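Local coordinates for malonyl CoA-acyl carrier protein transacylase (Mycobacterium tuberculosis, PDB 2QC3), which transfers the malonyl group from malonyl-CoA to holo acyl carrier protein, supplying malonyl-ACP for fatty acid biosynthesis, at residues A122-T127 with A200-G205; A102-A107 with A235-T240. All coordinates share one frame; numbering follows the deposited sequence.

Contact 1: A122-T127 with A200-G205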
ATOM      1  N   ALA A 122      -4.110  -8.115  12.321  1.00 25.74           N
ATOM      2  CA  ALA A 122      -3.989  -9.563  12.501  1.00 25.48           C
ATOM      3  C   ALA A 122      -4.982  -9.961  13.595  1.00 26.23           C
ATOM      4  O   ALA A 122      -5.741 -10.917  13.453  1.00 26.28           O
ATOM      5  CB  ALA A 122      -2.567  -9.920  12.921  1.00 24.23           C
ATOM      6  N   LYS A 123      -4.969  -9.194  14.680  1.00 27.10           N
ATOM      7  CA  LYS A 123      -5.858  -9.403  15.816  1.00 27.84           C
ATOM      8  C   LYS A 123      -7.315  -9.357  15.359  1.00 27.15           C
ATOM      9  O   LYS A 123      -8.125 -10.212  15.723  1.00 25.70           O
ATOM     10  CB  LYS A 123      -5.623  -8.301  16.842  1.00 32.43           C
ATOM     11  CG  LYS A 123      -5.497  -8.753  18.276  1.00 34.83           C
ATOM     12  CD  LYS A 123      -5.070  -7.575  19.136  1.00 38.75           C
ATOM     13  CE  LYS A 123      -4.859  -7.976  20.582  1.00 41.34           C
ATOM     14  NZ  LYS A 123      -4.567  -6.803  21.450  1.00 43.51           N
ATOM     15  N   ALA A 124      -7.639  -8.348  14.553  1.00 25.33           N
ATOM     16  CA  ALA A 124      -8.994  -8.172  14.053  1.00 25.93           C
ATOM     17  C   ALA A 124      -9.463  -9.328  13.172  1.00 24.04           C
ATOM     18  O   ALA A 124     -10.639  -9.676  13.184  1.00 24.72           O
ATOM     19  CB  ALA A 124      -9.105  -6.839  13.291  1.00 22.79           C
ATOM     20  N   CYS A 125      -8.547  -9.916  12.410  1.00 24.47           N
ATOM     21  CA  CYS A 125      -8.882 -11.029  11.526  1.00 25.03           C
ATOM     22  C   CYS A 125      -9.366 -12.240  12.312  1.00 25.15           C
ATOM     23  O   CYS A 125      -9.993 -13.146  11.767  1.00 24.51           O
ATOM     24  CB  CYS A 125      -7.662 -11.431  10.693  1.00 25.87           C
ATOM     25  SG  CYS A 125      -7.133 -10.175   9.526  1.00 28.30           S
ATOM     26  N   ALA A 126      -9.074 -12.244  13.601  1.00 25.56           N
ATOM     27  CA  ALA A 126      -9.464 -13.341  14.469  1.00 26.61           C
ATOM     28  C   ALA A 126     -10.876 -13.187  15.036  1.00 25.96           C
ATOM     29  O   ALA A 126     -11.485 -14.165  15.482  1.00 27.98           O
ATOM     30  CB  ALA A 126      -8.469 -13.449  15.596  1.00 25.86           C
ATOM     31  N   THR A 127     -11.412 -11.972  15.005  1.00 24.93           N
ATOM     32  CA  THR A 127     -12.738 -11.747  15.571  1.00 24.09           C
ATOM     33  C   THR A 127     -13.878 -12.174  14.658  1.00 24.90           C
ATOM     34  O   THR A 127     -15.020 -12.267  15.096  1.00 22.86           O
ATOM     35  CB  THR A 127     -12.934 -10.266  15.982  1.00 24.74           C
ATOM     36  OG1 THR A 127     -12.954  -9.432  14.816  1.00 27.39           O
ATOM     37  CG2 THR A 127     -11.798  -9.823  16.903  1.00 23.24           C
ATOM     38  N   ALA A 200     -12.469  -3.006  12.217  1.00 22.06           N
ATOM     39  CA  ALA A 200     -12.799  -2.056  13.281  1.00 24.39           C
ATOM     40  C   ALA A 200     -12.076  -2.267  14.608  1.00 24.67           C
ATOM     41  O   ALA A 200     -11.646  -1.305  15.232  1.00 24.61           O
ATOM     42  CB  ALA A 200     -14.310  -2.032  13.520  1.00 27.13           C
ATOM     43  N   PRO A 201     -11.939  -3.522  15.063  1.00 27.39           N
ATOM     44  CA  PRO A 201     -11.247  -3.721  16.340  1.00 28.28           C
ATOM     45  C   PRO A 201      -9.771  -3.324  16.330  1.00 29.83           C
ATOM     46  O   PRO A 201      -9.144  -3.201  17.385  1.00 31.29           O
ATOM     47  CB  PRO A 201     -11.478  -5.206  16.642  1.00 28.12           C
ATOM     48  CG  PRO A 201     -11.726  -5.816  15.297  1.00 29.61           C
ATOM     49  CD  PRO A 201     -12.529  -4.779  14.570  1.00 27.69           C
ATOM     50  N   ALA A 202      -9.219  -3.098  15.143  1.00 28.33           N
ATOM     51  CA  ALA A 202      -7.819  -2.696  15.028  1.00 28.30           C
ATOM     52  C   ALA A 202      -7.654  -1.177  15.134  1.00 28.11           C
ATOM     53  O   ALA A 202      -6.544  -0.683  15.326  1.00 26.64           O
ATOM     54  CB  ALA A 202      -7.238  -3.190  13.699  1.00 26.21           C
ATOM     55  N   LEU A 203      -8.761  -0.444  15.018  1.00 29.57           N
ATOM     56  CA  LEU A 203      -8.732   1.020  15.080  1.00 31.48           C
ATOM     57  C   LEU A 203      -8.106   1.620  16.333  1.00 32.02           C
ATOM     58  O   LEU A 203      -7.265   2.509  16.239  1.00 33.17           O
ATOM     59  CB  LEU A 203     -10.142   1.596  14.920  1.00 31.67           C
ATOM     60  CG  LEU A 203     -10.689   1.751  13.503  1.00 32.14           C
ATOM     61  CD1 LEU A 203     -12.128   2.247  13.539  1.00 32.38           C
ATOM     62  CD2 LEU A 203      -9.801   2.714  12.735  1.00 33.29           C
ATOM     63  N   ASP A 204      -8.524   1.143  17.499  1.00 32.47           N
ATOM     64  CA  ASP A 204      -8.012   1.661  18.765  1.00 33.09           C
ATOM     65  C   ASP A 204      -6.497   1.689  18.847  1.00 31.11           C
ATOM     66  O   ASP A 204      -5.899   2.728  19.123  1.00 31.54           O
ATOM     67  CB  ASP A 204      -8.570   0.847  19.937  1.00 34.80           C
ATOM     68  CG  ASP A 204      -9.988   1.240  20.292  1.00 37.87           C
ATOM     69  OD1 ASP A 204     -10.557   0.644  21.225  1.00 41.99           O
ATOM     70  OD2 ASP A 204     -10.533   2.154  19.640  1.00 40.35           O
ATOM     71  N   GLY A 205      -5.880   0.537  18.614  1.00 30.46           N
ATOM     72  CA  GLY A 205      -4.439   0.451  18.677  1.00 28.21           C
ATOM     73  C   GLY A 205      -3.771   1.262  17.588  1.00 28.23           C
ATOM     74  O   GLY A 205      -2.790   1.966  17.838  1.00 27.87           O
TER

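Contact 2: A102-A107 with A235-T240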
ATOM      1  N   ALA A 102       6.319  11.667   1.338  1.00 22.90           N
ATOM      2  CA  ALA A 102       5.808  13.031   1.257  1.00 23.08           C
ATOM      3  C   ALA A 102       6.144  13.878   2.484  1.00 23.27           C
ATOM      4  O   ALA A 102       5.614  14.979   2.641  1.00 24.19           O
ATOM      5  CB  ALA A 102       4.296  13.010   1.035  1.00 21.82           C
ATOM      6  N   GLY A 103       7.002  13.353   3.358  1.00 22.80           N
ATOM      7  CA  GLY A 103       7.428  14.095   4.534  1.00 23.12           C
ATOM      8  C   GLY A 103       6.472  14.287   5.699  1.00 24.79           C
ATOM      9  O   GLY A 103       6.726  15.114   6.574  1.00 24.48           O
ATOM     10  N   VAL A 104       5.387  13.524   5.744  1.00 24.37           N
ATOM     11  CA  VAL A 104       4.438  13.668   6.838  1.00 23.77           C
ATOM     12  C   VAL A 104       4.950  12.999   8.106  1.00 23.51           C
ATOM     13  O   VAL A 104       4.725  13.496   9.208  1.00 24.06           O
ATOM     14  CB  VAL A 104       3.068  13.082   6.447  1.00 22.78           C
ATOM     15  CG1 VAL A 104       2.123  13.090   7.643  1.00 23.07           C
ATOM     16  CG2 VAL A 104       2.476  13.902   5.314  1.00 22.06           C
ATOM     17  N   ILE A 105       5.645  11.875   7.945  1.00 24.22           N
ATOM     18  CA  ILE A 105       6.184  11.131   9.079  1.00 24.07           C
ATOM     19  C   ILE A 105       7.596  10.624   8.793  1.00 25.40           C
ATOM     20  O   ILE A 105       7.960  10.403   7.637  1.00 24.97           O
ATOM     21  CB  ILE A 105       5.292   9.908   9.422  1.00 25.04           C
ATOM     22  CG1 ILE A 105       5.108   9.034   8.178  1.00 26.08           C
ATOM     23  CG2 ILE A 105       3.942  10.372   9.961  1.00 23.53           C
ATOM     24  CD1 ILE A 105       4.232   7.803   8.408  1.00 24.06           C
ATOM     25  N   ALA A 106       8.381  10.434   9.852  1.00 25.26           N
ATOM     26  CA  ALA A 106       9.750   9.934   9.725  1.00 26.57           C
ATOM     27  C   ALA A 106       9.713   8.464   9.326  1.00 26.09           C
ATOM     28  O   ALA A 106       8.756   7.761   9.643  1.00 25.68           O
ATOM     29  CB  ALA A 106      10.499  10.101  11.054  1.00 25.91           C
ATOM     30  N   ALA A 107      10.757   8.003   8.636  1.00 25.31           N
ATOM     31  CA  ALA A 107      10.831   6.617   8.181  1.00 26.47           C
ATOM     32  C   ALA A 107      10.765   5.596   9.318  1.00 26.99           C
ATOM     33  O   ALA A 107      10.080   4.577   9.208  1.00 25.55           O
ATOM     34  CB  ALA A 107      12.106   6.395   7.361  1.00 24.44           C
ATOM     35  N   ALA A 235      -2.570  16.792  10.176  1.00 25.55           N
ATOM     36  CA  ALA A 235      -3.747  16.287  10.868  1.00 26.06           C
ATOM     37  C   ALA A 235      -4.722  15.603   9.919  1.00 26.95           C
ATOM     38  O   ALA A 235      -5.207  14.507  10.203  1.00 25.40           O
ATOM     39  CB  ALA A 235      -4.448  17.424  11.612  1.00 25.82           C
ATOM     40  N   ALA A 236      -5.018  16.252   8.798  1.00 27.48           N
ATOM     41  CA  ALA A 236      -5.946  15.674   7.833  1.00 26.72           C
ATOM     42  C   ALA A 236      -5.401  14.350   7.323  1.00 26.10           C
ATOM     43  O   ALA A 236      -6.121  13.358   7.245  1.00 27.72           O
ATOM     44  CB  ALA A 236      -6.173  16.637   6.669  1.00 27.23           C
ATOM     45  N   ALA A 237      -4.119  14.335   6.977  1.00 25.60           N
ATOM     46  CA  ALA A 237      -3.489  13.122   6.472  1.00 23.21           C
ATOM     47  C   ALA A 237      -3.543  11.978   7.487  1.00 24.71           C
ATOM     48  O   ALA A 237      -3.932  10.859   7.150  1.00 26.34           O
ATOM     49  CB  ALA A 237      -2.041  13.407   6.098  1.00 24.63           C
ATOM     50  N   MET A 238      -3.164  12.251   8.733  1.00 22.55           N
ATOM     51  CA  MET A 238      -3.167  11.192   9.740  1.00 24.05           C
ATOM     52  C   MET A 238      -4.564  10.690  10.078  1.00 23.78           C
ATOM     53  O   MET A 238      -4.771   9.483  10.201  1.00 23.86           O
ATOM     54  CB  MET A 238      -2.446  11.654  11.010  1.00 23.06           C
ATOM     55  CG  MET A 238      -0.979  11.981  10.782  1.00 23.14           C
ATOM     56  SD  MET A 238      -0.083  10.657   9.922  1.00 24.10           S
ATOM     57  CE  MET A 238       0.120   9.461  11.274  1.00 24.00           C
ATOM     58  N   ASP A 239      -5.518  11.607  10.219  1.00 23.63           N
ATOM     59  CA  ASP A 239      -6.894  11.219  10.523  1.00 24.91           C
ATOM     60  C   ASP A 239      -7.432  10.329   9.406  1.00 23.12           C
ATOM     61  O   ASP A 239      -8.116   9.342   9.655  1.00 23.71           O
ATOM     62  CB  ASP A 239      -7.794  12.455  10.666  1.00 25.98           C
ATOM     63  CG  ASP A 239      -7.523  13.233  11.942  1.00 29.80           C
ATOM     64  OD1 ASP A 239      -6.874  12.676  12.851  1.00 30.01           O
ATOM     65  OD2 ASP A 239      -7.969  14.395  12.041  1.00 29.68           O
ATOM     66  N   THR A 240      -7.116  10.688   8.169  1.00 22.26           N
ATOM     67  CA  THR A 240      -7.565   9.911   7.026  1.00 21.91           C
ATOM     68  C   THR A 240      -6.884   8.548   6.992  1.00 22.10           C
ATOM     69  O   THR A 240      -7.520   7.540   6.671  1.00 24.06           O
ATOM     70  CB  THR A 240      -7.292  10.667   5.717  1.00 23.26           C
ATOM     71  OG1 THR A 240      -8.076  11.865   5.706  1.00 22.39           O
ATOM     72  CG2 THR A 240      -7.649   9.815   4.505  1.00 19.62           C
TER

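Contact 1: A122-T127 with A200-G205
The last turn of helix 107-125 comes up against the turn that leads into helix 203-211, and the backbones are closest at A124 and P201, whose CA atoms lie 5.5 Å apart. The small A124 methyl is consistent with so close an approach. It points at the proline ring, A124 CB being 3.5 Å from P201 CG, tighter than an ordinary carbon-carbon contact. The same methyl also meets A202, with 4.1 Å between A124 CB and A202 CB, so one buried alanine bears on two successive residues of the turn. No hydrogen bond joins the segments, and the contact is apolar but for one hydroxyl. T127 OG1, lying between its own backbone N and carbonyl carbon (chi1 67°), passes the ring at 3.8 Å from P201 CG. This torsion also turns the hydroxyl back to the helix end, where T127 OG1 donates to A124 O at 2.8 Å, in the carbonyl plane and on a lone pair. T127 N binds the same oxygen, so A124 O takes two donors; the hydroxyl bond is the one that helps hold the threonine side chain's rotation. A202 also touches L245. The contact joins the C-terminal end of helix 107-125 to the turn before helix 203-211 in the acyl transferase domain; the side chain of A202 is about 11 Å from that of H195, by similarity an active-site residue.

Contact 2: A102-A107 with A235-T240
V104 and I105, in the loop between helices 94-101 and 107-125, meet A237 and M238 on helix 234-243 wholly through apolar side chains. M238 starts off to one side of the loop, but its thioether meets it. The bend at chi2 (-51°) sets the sulfur against the loop, where M238 SD lies 4.0 Å from V104 CG1 and equally 4.0 Å from I105 CG2. The sulfur thus touches one methyl branch from each of two successive residues. V104 and M238 run past each other in opposite directions, whereas I105 is set at a slant to the methionine. A second bend, at chi3 (-76°), places the terminal methyl by the isoleucine, M238 CE being 4.1 Å from I105 CG2. With V104 CG1 anti to the backbone N (chi1 174°), that branch extends to the helix, and it also comes near A237, at 4.5 Å from A237 CB. All four residues are buried, and Y99 of helix 94-101 packs on V104, I105 and M238.

Hydrogen bonds act within and around the contact, not across it. Y99 OH is hydrogen-bonded to A237 O, adding a polar tie beside the apolar one. The loop is shaped by G103, the positive-phi C-prime residue, and by the bond from V104 N to Y99 O. A106 then takes the N-cap position of helix 107-125. A Schellman motif thus ends helix 94-101, and the short loop after it packs its buried V104 and I105 against helix 234-243 within the acyl transferase domain.

How the contacts relate
From the N terminus the chain first reaches 102-107, then follows helix 107-125 directly to 122-127, so the first segments of the two contacts lie just before and at the end of that helix. It next crosses the mixed sheet, through strands 130-136, 153-159, 162-166 and 184-187, and returns at 200-205, where contact 1 closes its loop. Contact 2 closes later, at 235-240, so contact 1 is nested inside it. The contacts do not touch: their centres are 22 Å apart and their nearest atoms about 8 Å. Together they tie the loop before helix 107-125 to the middle of helix 234-243, and its C-terminal end to the turn before helix 203-211.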